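Local coordinates for ABC transporter substrate binding protein (Ribose) (Agrobacterium vitis, PDB 4WUT) that probably binds a sugar outside the membrane, here D-fucose, as the solute-binding component of an ABC transporter, and carries bound calcium, at residues A[34-39]-A[218-223]; A[200-205]-A[224-229]. All coordinates share one frame; numbering follows the deposited sequence.

Contact 1: residues A[34-39]-A[218-223]. With FCB (beta-D-fucopyranose), chain E.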
loop_
_atom_site.group_PDB
_atom_site.type_symbol
_atom_site.label_atom_id
_atom_site.label_comp_id
_atom_site.label_asym_id
_atom_site.label_seq_id
_atom_site.Cartn_x
_atom_site.Cartn_y
_atom_site.Cartn_z
ATOM N N ASN A 34 -9.359 9.652 -1.489
ATOM C CA ASN A 34 -10.255 9.196 -0.433
ATOM C C ASN A 34 -9.653 8.091 0.417
ATOM O O ASN A 34 -10.101 6.935 0.337
ATOM C CB ASN A 34 -11.551 8.680 -1.058
ATOM C CG ASN A 34 -12.212 9.705 -1.950
ATOM O OD1 ASN A 34 -12.197 10.904 -1.648
ATOM N ND2 ASN A 34 -12.805 9.243 -3.058
ATOM N N SER A 35 -8.662 8.442 1.243
ATOM C CA SER A 35 -7.886 7.436 1.937
ATOM C C SER A 35 -6.995 8.030 3.029
ATOM O O SER A 35 -6.219 8.964 2.778
ATOM C CB SER A 35 -7.028 6.718 0.886
ATOM O OG SER A 35 -5.983 5.998 1.463
ATOM N N THR A 36 -7.065 7.487 4.239
ATOM C CA THR A 36 -6.187 7.979 5.300
ATOM C C THR A 36 -4.719 7.647 4.968
ATOM O O THR A 36 -3.830 8.412 5.290
ATOM C CB THR A 36 -6.599 7.500 6.735
ATOM O OG1 THR A 36 -6.922 6.110 6.724
ATOM C CG2 THR A 36 -7.797 8.260 7.232
ATOM N N PHE A 37 -4.479 6.516 4.302
ATOM C CA PHE A 37 -3.132 6.155 3.884
ATOM C C PHE A 37 -2.579 7.223 2.934
ATOM O O PHE A 37 -1.503 7.744 3.161
ATOM C CB PHE A 37 -3.110 4.765 3.227
ATOM C CG PHE A 37 -1.756 4.364 2.702
ATOM C CD1 PHE A 37 -1.366 4.691 1.419
ATOM C CD2 PHE A 37 -0.868 3.650 3.495
ATOM C CE1 PHE A 37 -0.114 4.336 0.944
ATOM C CE2 PHE A 37 0.382 3.302 3.011
ATOM C CZ PHE A 37 0.747 3.637 1.735
ATOM N N TRP A 38 -3.314 7.543 1.866
ATOM C CA TRP A 38 -2.804 8.505 0.886
ATOM C C TRP A 38 -2.749 9.907 1.476
ATOM O O TRP A 38 -1.880 10.693 1.108
ATOM C CB TRP A 38 -3.594 8.473 -0.440
ATOM C CG TRP A 38 -3.421 7.167 -1.165
ATOM C CD1 TRP A 38 -4.376 6.234 -1.426
ATOM C CD2 TRP A 38 -2.193 6.632 -1.677
ATOM N NE1 TRP A 38 -3.823 5.158 -2.082
ATOM C CE2 TRP A 38 -2.484 5.378 -2.239
ATOM C CE3 TRP A 38 -0.884 7.093 -1.708
ATOM C CZ2 TRP A 38 -1.503 4.577 -2.822
ATOM C CZ3 TRP A 38 0.088 6.299 -2.285
ATOM C CH2 TRP A 38 -0.227 5.065 -2.847
ATOM N N GLN A 39 -3.624 10.213 2.439
ATOM C CA GLN A 39 -3.545 11.509 3.097
ATOM C C GLN A 39 -2.279 11.641 3.957
ATOM O O GLN A 39 -1.759 12.741 4.145
ATOM C CB GLN A 39 -4.813 11.770 3.907
ATOM C CG GLN A 39 -5.997 12.088 3.002
ATOM C CD GLN A 39 -7.351 11.882 3.661
ATOM O OE1 GLN A 39 -7.448 11.612 4.857
ATOM N NE2 GLN A 39 -8.413 11.997 2.865
ATOM N N ALA A 218 -4.920 -7.361 2.978
ATOM C CA ALA A 218 -3.623 -6.952 2.463
ATOM C C ALA A 218 -3.382 -5.466 2.262
ATOM O O ALA A 218 -2.305 -5.068 1.822
ATOM C CB ALA A 218 -3.324 -7.722 1.173
ATOM N N ASN A 219 -4.378 -4.632 2.531
ATOM C CA ASN A 219 -4.167 -3.195 2.576
ATOM C C ASN A 219 -5.173 -2.519 3.508
ATOM O O ASN A 219 -6.053 -3.172 4.083
ATOM C CB ASN A 219 -4.163 -2.553 1.176
ATOM C CG ASN A 219 -5.553 -2.317 0.601
ATOM O OD1 ASN A 219 -6.558 -2.889 1.026
ATOM N ND2 ASN A 219 -5.606 -1.467 -0.412
ATOM N N GLU A 220 -5.025 -1.215 3.635
ATOM C CA GLU A 220 -5.769 -0.452 4.634
ATOM C C GLU A 220 -7.300 -0.655 4.564
ATOM O O GLU A 220 -7.914 -1.129 5.532
ATOM C CB GLU A 220 -5.376 1.032 4.591
ATOM C CG GLU A 220 -6.119 1.887 5.615
ATOM C CD GLU A 220 -5.841 3.376 5.418
ATOM O OE1 GLU A 220 -6.291 3.944 4.397
ATOM O OE2 GLU A 220 -5.149 3.981 6.257
ATOM N N PRO A 221 -7.931 -0.319 3.425
ATOM C CA PRO A 221 -9.387 -0.464 3.429
ATOM C C PRO A 221 -9.838 -1.921 3.538
ATOM O O PRO A 221 -10.896 -2.214 4.100
ATOM C CB PRO A 221 -9.805 0.129 2.086
ATOM C CG PRO A 221 -8.559 0.018 1.227
ATOM C CD PRO A 221 -7.460 0.305 2.182
ATOM N N THR A 222 -9.049 -2.841 3.016
ATOM C CA THR A 222 -9.443 -4.237 3.029
ATOM C C THR A 222 -9.386 -4.733 4.467
ATOM O O THR A 222 -10.274 -5.450 4.920
ATOM C CB THR A 222 -8.565 -5.089 2.098
ATOM O OG1 THR A 222 -8.616 -4.574 0.759
ATOM C CG2 THR A 222 -8.984 -6.506 2.108
ATOM N N ALA A 223 -8.328 -4.343 5.171
ATOM C CA ALA A 223 -8.171 -4.799 6.548
ATOM C C ALA A 223 -9.205 -4.187 7.467
ATOM O O ALA A 223 -9.643 -4.833 8.431
ATOM C CB ALA A 223 -6.759 -4.475 7.025
HETATM C C1 FCB E . -1.501 0.507 0.934
HETATM C C2 FCB E . -0.945 0.129 -0.433
HETATM C C3 FCB E . -1.285 1.098 -1.429
HETATM C C4 FCB E . -2.815 1.360 -1.440
HETATM C C5 FCB E . -3.186 1.695 0.031
HETATM C C6 FCB E . -4.704 1.991 0.205
HETATM O O1 FCB E . -1.389 -0.603 1.692
HETATM O O2 FCB E . 0.501 0.088 -0.284
HETATM O O3 FCB E . -0.843 0.557 -2.700
HETATM O O4 FCB E . -3.544 0.219 -1.956
HETATM O O5 FCB E . -2.912 0.636 0.839
HETATM O O HOH W 1 -7.518 3.714 1.814
#
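This contact spans the sugar cleft of a periplasmic binding protein fold, where Thr36 and Phe37 of one lobe meet Glu220 of the other. The first turns of helices 36-49 and 220-232 face each other here. Glu220 bridges them. Its CG lies anti to the backbone N (chi1 -180°) and the chain stays extended, which carries the carboxylate across to the opposite helix end. Thr36 OG1 donates to Glu220 OE2 at 2.8 Å. The hydroxyl comes from above the carboxylate plane, 53° out of it. Phe37 N gives its hydrogen to Glu220 OE1 at 3.1 Å. This bond meets the syn side, 17° from the plane. Tyr313 OH also bonds OE2, and Asn247 ND2 bonds Thr36 OG1.

Ser35 is the N-cap of its helix, with Trp38 N bonded to Ser35 OG at 3.1 Å. A water lies 2.8 Å from Ser35 OG and donates to Glu220 OE1.

The fucose sits beside this bridge. The Phe37 ring lays one face against it, with FCB C1 3.8 Å above the ring plane and over its centre. Trp38 CZ2 approaches C3 and C4 of the sugar. From the other lobe, Asn219 ND2 donates to FCB O4 at 3.1 Å. Asn219 OD1 caps the second helix, taking Thr222 N and Thr222 OG1 from opposite faces of its plane. The amide thus has its oxygen held by the helix and its nitrogen directed at the sugar and also bonded to Ser193 OG.

The carboxylate of Glu220 is buried but well supplied with donors. It also faces the amino end of helix 36-49, which would favour its negative form. Polar bonds across the cleft and carbon contacts to the sugar are consistent with the closed, ligand-bound state.

Contact 2: residues A[200-205]-A[224-229]. With CA (calcium ion), chain F.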
loop_
_atom_site.group_PDB
_atom_site.type_symbol
_atom_site.label_atom_id
_atom_site.label_comp_id
_atom_site.label_asym_id
_atom_site.label_seq_id
_atom_site.Cartn_x
_atom_site.Cartn_y
_atom_site.Cartn_z
ATOM N N ASN A 200 -18.229 -7.046 3.076
ATOM C CA ASN A 200 -19.087 -8.086 2.528
ATOM C C ASN A 200 -18.308 -9.364 2.198
ATOM O O ASN A 200 -18.716 -10.445 2.588
ATOM C CB ASN A 200 -19.802 -7.578 1.275
ATOM C CG ASN A 200 -20.747 -8.623 0.674
ATOM O OD1 ASN A 200 -21.503 -9.277 1.391
ATOM N ND2 ASN A 200 -20.669 -8.806 -0.639
ATOM N N GLN A 201 -17.184 -9.238 1.499
ATOM C CA GLN A 201 -16.414 -10.422 1.153
ATOM C C GLN A 201 -15.948 -11.184 2.383
ATOM O O GLN A 201 -15.966 -12.397 2.385
ATOM C CB GLN A 201 -15.218 -10.056 0.265
ATOM C CG GLN A 201 -15.627 -9.603 -1.091
ATOM C CD GLN A 201 -14.478 -9.010 -1.894
ATOM O OE1 GLN A 201 -13.516 -8.469 -1.348
ATOM N NE2 GLN A 201 -14.606 -9.078 -3.203
ATOM N N THR A 202 -15.518 -10.473 3.408
ATOM C CA THR A 202 -15.149 -11.124 4.659
ATOM C C THR A 202 -16.323 -11.787 5.361
ATOM O O THR A 202 -16.241 -12.917 5.826
ATOM C CB THR A 202 -14.469 -10.135 5.603
ATOM O OG1 THR A 202 -13.272 -9.648 4.981
ATOM C CG2 THR A 202 -14.051 -10.834 6.858
ATOM N N THR A 203 -17.461 -11.099 5.416
ATOM C CA THR A 203 -18.646 -11.698 5.993
ATOM C C THR A 203 -18.978 -13.026 5.291
ATOM O O THR A 203 -19.254 -14.046 5.920
ATOM C CB THR A 203 -19.820 -10.725 5.890
ATOM O OG1 THR A 203 -19.555 -9.589 6.731
ATOM C CG2 THR A 203 -21.132 -11.388 6.336
ATOM N N ASP A 204 -18.825 -13.022 3.977
ATOM C CA ASP A 204 -19.129 -14.170 3.176
ATOM C C ASP A 204 -18.116 -15.303 3.362
ATOM O O ASP A 204 -18.519 -16.446 3.439
ATOM C CB ASP A 204 -19.279 -13.749 1.714
ATOM C CG ASP A 204 -20.532 -12.880 1.479
ATOM O OD1 ASP A 204 -21.450 -12.862 2.334
ATOM O OD2 ASP A 204 -20.591 -12.213 0.429
ATOM N N VAL A 205 -16.832 -14.972 3.449
ATOM C CA VAL A 205 -15.801 -15.978 3.683
ATOM C C VAL A 205 -15.953 -16.633 5.048
ATOM O O VAL A 205 -15.764 -17.838 5.184
ATOM C CB VAL A 205 -14.408 -15.406 3.474
ATOM C CG1 VAL A 205 -13.359 -16.483 3.745
ATOM C CG2 VAL A 205 -14.250 -14.917 2.094
ATOM N N ILE A 224 -9.603 -2.945 7.205
ATOM C CA ILE A 224 -10.654 -2.309 8.002
ATOM C C ILE A 224 -11.991 -3.014 7.775
ATOM O O ILE A 224 -12.707 -3.365 8.709
ATOM C CB ILE A 224 -10.764 -0.818 7.689
ATOM C CG1 ILE A 224 -9.479 -0.107 8.146
ATOM C CG2 ILE A 224 -12.000 -0.227 8.394
ATOM C CD1 ILE A 224 -9.340 1.309 7.742
ATOM N N GLY A 225 -12.341 -3.257 6.523
ATOM C CA GLY A 225 -13.573 -3.974 6.275
ATOM C C GLY A 225 -13.560 -5.363 6.890
ATOM O O GLY A 225 -14.573 -5.838 7.369
HETATM N N MSE A 226 -12.419 -6.024 6.796
HETATM C CA MSE A 226 -12.205 -7.341 7.388
HETATM C C MSE A 226 -12.450 -7.301 8.893
HETATM O O MSE A 226 -13.201 -8.113 9.426
HETATM C CB MSE A 226 -10.770 -7.783 7.109
HETATM C CG MSE A 226 -10.427 -9.131 7.687
HETATM SE SE MSE A 226 -8.547 -9.528 7.414
HETATM C CE MSE A 226 -7.782 -8.273 8.686
ATOM N N GLY A 227 -11.832 -6.349 9.576
ATOM C CA GLY A 227 -11.986 -6.286 11.010
ATOM C C GLY A 227 -13.426 -6.046 11.390
ATOM O O GLY A 227 -13.958 -6.668 12.313
ATOM N N ARG A 228 -14.085 -5.162 10.656
ATOM C CA ARG A 228 -15.474 -4.843 10.972
ATOM C C ARG A 228 -16.364 -6.062 10.761
ATOM O O ARG A 228 -17.271 -6.310 11.555
ATOM C CB ARG A 228 -15.959 -3.671 10.126
ATOM C CG ARG A 228 -15.289 -2.380 10.468
ATOM C CD ARG A 228 -15.871 -1.201 9.720
ATOM N NE ARG A 228 -15.162 0.018 10.084
ATOM C CZ ARG A 228 -15.368 1.203 9.526
ATOM N NH1 ARG A 228 -16.296 1.336 8.587
ATOM N NH2 ARG A 228 -14.655 2.252 9.917
ATOM N N ALA A 229 -16.106 -6.825 9.703
ATOM C CA ALA A 229 -16.840 -8.065 9.444
ATOM C C ALA A 229 -16.669 -9.091 10.550
ATOM O O ALA A 229 -17.633 -9.733 10.962
ATOM C CB ALA A 229 -16.426 -8.672 8.103
HETATM CA CA CA F . -22.801 -11.301 1.090
HETATM O O HOH W 2 -19.872 -10.029 9.375
HETATM O O HOH W 3 -23.635 -11.126 3.395
#
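Thr203 OG1 has two polar partners. It bonds Leu199 O one turn back in its helix, and a water donates to it at 2.7 Å. The same water donates to Ala229 O at 2.8 Å and so links helix 195-208 to helix 220-232. Beside this bridge Thr203 OG1 also touches Ala229 CB at 3.5 Å.

No direct hydrogen bond joins the two segments. Thr202 makes most of the contact on its helix. Its CG2 presses on Ala229 CB at 3.4 Å, a tight carbon contact. Its OG1 lies 3.5 Å from Met226 CA and also touches the start of that side chain. With chi1 at -61°, OG1 sits beside the backbone N, from where it bonds Ala198 O. The methyl is thereby turned to Ala229. Met226, a selenomethionine here, then leads its selenium away from Thr202.

With only a methyl at Ala229, a close approach of the helices is possible. The segment axes approach to 8.1 Å and cross at -45°.

The calcium lies on the face of helix 195-208 turned from this packing. Asn200 OD1 binds the ion at 2.4 Å. Asp204, one turn on, holds it with both carboxylate oxygens, OD1 at 2.4 Å being the nearer. A water is a further ligand.

The pair packs on strands 214-217 and 153-158 of the second lobe's sheet. Thr202 and Met226 both rest on Ile215 of strand 214-217, and Thr202 also touches Met157 of strand 153-158. Helix 248-255 is the next neighbour of helix 220-232, tied to it by a salt bridge from Arg228 to Asp249.

From the N terminus, the chain first passes 34-39, at the start of helix 36-49 in the first lobe. It reaches 200-205 in the second lobe much later. Residues 218-223 then return to 34-39, and contact 1 closes a loop of 178 intervening residues. Segment 224-229 follows at once and turns back to 200-205, so contact 2 closes a short loop of 18 residues through strand 214-217. The two contacts cross along the chain. They share helix 220-232. Its first turn joins the lobes across the cleft, while the following turns pack it within its own lobe. Their centres are about 15 Å apart.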